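Local coordinates for protein aldo-keto reductase family 1, member B4 (Aldose reductase) (Schistosoma japonicum, PDB 4HBK) that probably reduces aldehydes such as sugars to alcohols with NADPH, as an aldose reductase of the aldo-keto reductase family, at residues A[148-153]-A[163-168]. Residues are numbered along the deposited sequence; the frame is centred on the assembly and turned at random.
Sequences PLKHGG and QLCLDN
Asp167 N donates to Pro148 O (3.0 Å). Lys150 N donates to Cys165 O (2.9 Å) in a nearly straight bond. Together they bracket Leu149 and Leu166 as a single antiparallel bridge, a non-hydrogen-bonded pair. The Asp167 side chain adds a wetter link. Its CB lies 3.6 Å from Leu149 C, and with CG anti to the backbone N (chi1 -165°) the carboxylate reaches 148-153 through water. One water donates to Asp167 OD2 at 2.8 Å while accepting from His151 N. The same OD2 forms a salt bridge with Arg118, and OD1 accepts a bond from Asn168 N. All this lies in one long excursion between strand 138-143 and helix 171-183 of the (beta/alpha)8 barrel, the connection known as loop A in aldo-keto reductases. Leu149's side chain is about 9 Å from that of His144, a predicted substrate-binding residue near the start of this loop. Packing flanks the bridge: Leu149 CD1 meets Leu166 CD1 at 3.9 Å, the two side chains crossing at a slant. Lys150 CB rests on Cys165 CB, also 3.9 Å away, and the Pro148 ring brings CG 3.2 Å from Asp167 O, an oxygen hydrogen-bonded to His335.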
loop_
_atom_site.group_PDB
_atom_site.type_symbol
_atom_site.label_atom_id
_atom_site.label_comp_id
_atom_site.label_asym_id
_atom_site.label_seq_id
_atom_site.Cartn_x
_atom_site.Cartn_y
_atom_site.Cartn_z
ATOM N N PRO A 148 -13.170 -7.417 9.444
ATOM C CA PRO A 148 -14.061 -6.295 9.744
ATOM C C PRO A 148 -14.146 -6.009 11.245
ATOM O O PRO A 148 -13.995 -6.917 12.060
ATOM C CB PRO A 148 -15.420 -6.750 9.179
ATOM C CG PRO A 148 -15.310 -8.223 9.045
ATOM C CD PRO A 148 -13.867 -8.539 8.800
ATOM N N LEU A 149 -14.379 -4.746 11.585
ATOM C CA LEU A 149 -14.500 -4.289 12.962
ATOM C C LEU A 149 -15.858 -3.611 13.103
ATOM O O LEU A 149 -16.419 -3.115 12.109
ATOM C CB LEU A 149 -13.391 -3.287 13.276
ATOM C CG LEU A 149 -12.123 -3.796 13.970
ATOM C CD1 LEU A 149 -11.804 -5.236 13.665
ATOM C CD2 LEU A 149 -10.943 -2.896 13.620
ATOM N N LYS A 150 -16.392 -3.590 14.321
ATOM C CA LYS A 150 -17.719 -3.021 14.560
ATOM C C LYS A 150 -17.814 -1.571 14.090
ATOM O O LYS A 150 -16.955 -0.746 14.393
ATOM C CB LYS A 150 -18.096 -3.128 16.042
ATOM C CG LYS A 150 -19.501 -2.625 16.369
ATOM C CD LYS A 150 -19.810 -2.726 17.864
ATOM C CE LYS A 150 -19.152 -1.602 18.664
ATOM N NZ LYS A 150 -19.904 -0.308 18.555
ATOM N N HIS A 151 -18.866 -1.262 13.346
ATOM C CA HIS A 151 -19.069 0.093 12.853
ATOM C C HIS A 151 -19.707 0.996 13.899
ATOM O O HIS A 151 -20.454 0.532 14.755
ATOM C CB HIS A 151 -19.978 0.073 11.623
ATOM C CG HIS A 151 -20.328 1.438 11.119
ATOM N ND1 HIS A 151 -21.371 2.179 11.633
ATOM C CD2 HIS A 151 -19.766 2.203 10.151
ATOM C CE1 HIS A 151 -21.442 3.338 11.001
ATOM N NE2 HIS A 151 -20.480 3.378 10.098
ATOM N N GLY A 152 -19.418 2.291 13.823
ATOM C CA GLY A 152 -20.204 3.276 14.549
ATOM C C GLY A 152 -19.554 3.856 15.785
ATOM O O GLY A 152 -20.232 4.206 16.753
ATOM N N GLY A 153 -18.235 3.973 15.753
ATOM C CA GLY A 153 -17.523 4.504 16.893
ATOM C C GLY A 153 -16.100 4.839 16.538
ATOM O O GLY A 153 -15.833 5.521 15.544
ATOM N N GLN A 163 -10.194 -5.831 24.386
ATOM C CA GLN A 163 -10.382 -6.640 23.184
ATOM C C GLN A 163 -11.018 -5.807 22.088
ATOM O O GLN A 163 -11.874 -4.967 22.360
ATOM C CB GLN A 163 -11.302 -7.830 23.464
ATOM C CG GLN A 163 -10.864 -8.722 24.598
ATOM C CD GLN A 163 -9.872 -9.764 24.154
ATOM O OE1 GLN A 163 -8.658 -9.547 24.200
ATOM N NE2 GLN A 163 -10.380 -10.912 23.721
ATOM N N LEU A 164 -10.618 -6.066 20.848
ATOM C CA LEU A 164 -11.214 -5.417 19.691
ATOM C C LEU A 164 -12.657 -5.911 19.499
ATOM O O LEU A 164 -12.961 -7.073 19.764
ATOM C CB LEU A 164 -10.359 -5.712 18.455
ATOM C CG LEU A 164 -9.667 -4.552 17.729
ATOM C CD1 LEU A 164 -9.259 -3.464 18.665
ATOM C CD2 LEU A 164 -8.465 -5.033 16.898
ATOM N N CYS A 165 -13.551 -5.022 19.081
ATOM C CA CYS A 165 -14.926 -5.419 18.790
ATOM C C CYS A 165 -15.014 -5.850 17.327
ATOM O O CYS A 165 -15.095 -5.017 16.429
ATOM C CB CYS A 165 -15.904 -4.269 19.077
ATOM S SG CYS A 165 -16.008 -3.773 20.838
ATOM N N LEU A 166 -14.980 -7.159 17.102
ATOM C CA LEU A 166 -14.977 -7.734 15.762
ATOM C C LEU A 166 -16.351 -7.656 15.097
ATOM O O LEU A 166 -17.373 -7.534 15.766
ATOM C CB LEU A 166 -14.527 -9.198 15.835
ATOM C CG LEU A 166 -13.023 -9.519 15.841
ATOM C CD1 LEU A 166 -12.159 -8.301 16.068
ATOM C CD2 LEU A 166 -12.693 -10.617 16.845
ATOM N N ASP A 167 -16.368 -7.722 13.768
ATOM C CA ASP A 167 -17.619 -7.818 13.032
ATOM C C ASP A 167 -17.505 -8.960 12.024
ATOM O O ASP A 167 -16.406 -9.451 11.760
ATOM C CB ASP A 167 -17.962 -6.481 12.350
ATOM C CG ASP A 167 -19.419 -6.415 11.892
ATOM O OD1 ASP A 167 -20.196 -7.326 12.253
ATOM O OD2 ASP A 167 -19.793 -5.454 11.177
ATOM N N ASN A 168 -18.634 -9.404 11.482
ATOM C CA ASN A 168 -18.625 -10.464 10.474
ATOM C C ASN A 168 -19.252 -9.998 9.159
ATOM O O ASN A 168 -20.457 -9.764 9.089
ATOM C CB ASN A 168 -19.350 -11.711 10.987
ATOM C CG ASN A 168 -18.750 -12.248 12.272
ATOM O OD1 ASN A 168 -17.634 -11.883 12.656
ATOM N ND2 ASN A 168 -19.486 -13.130 12.945
HETATM O O HOH W 1 -17.583 -4.084 9.362
HETATM O O HOH W 2 -20.981 -3.154 12.316
#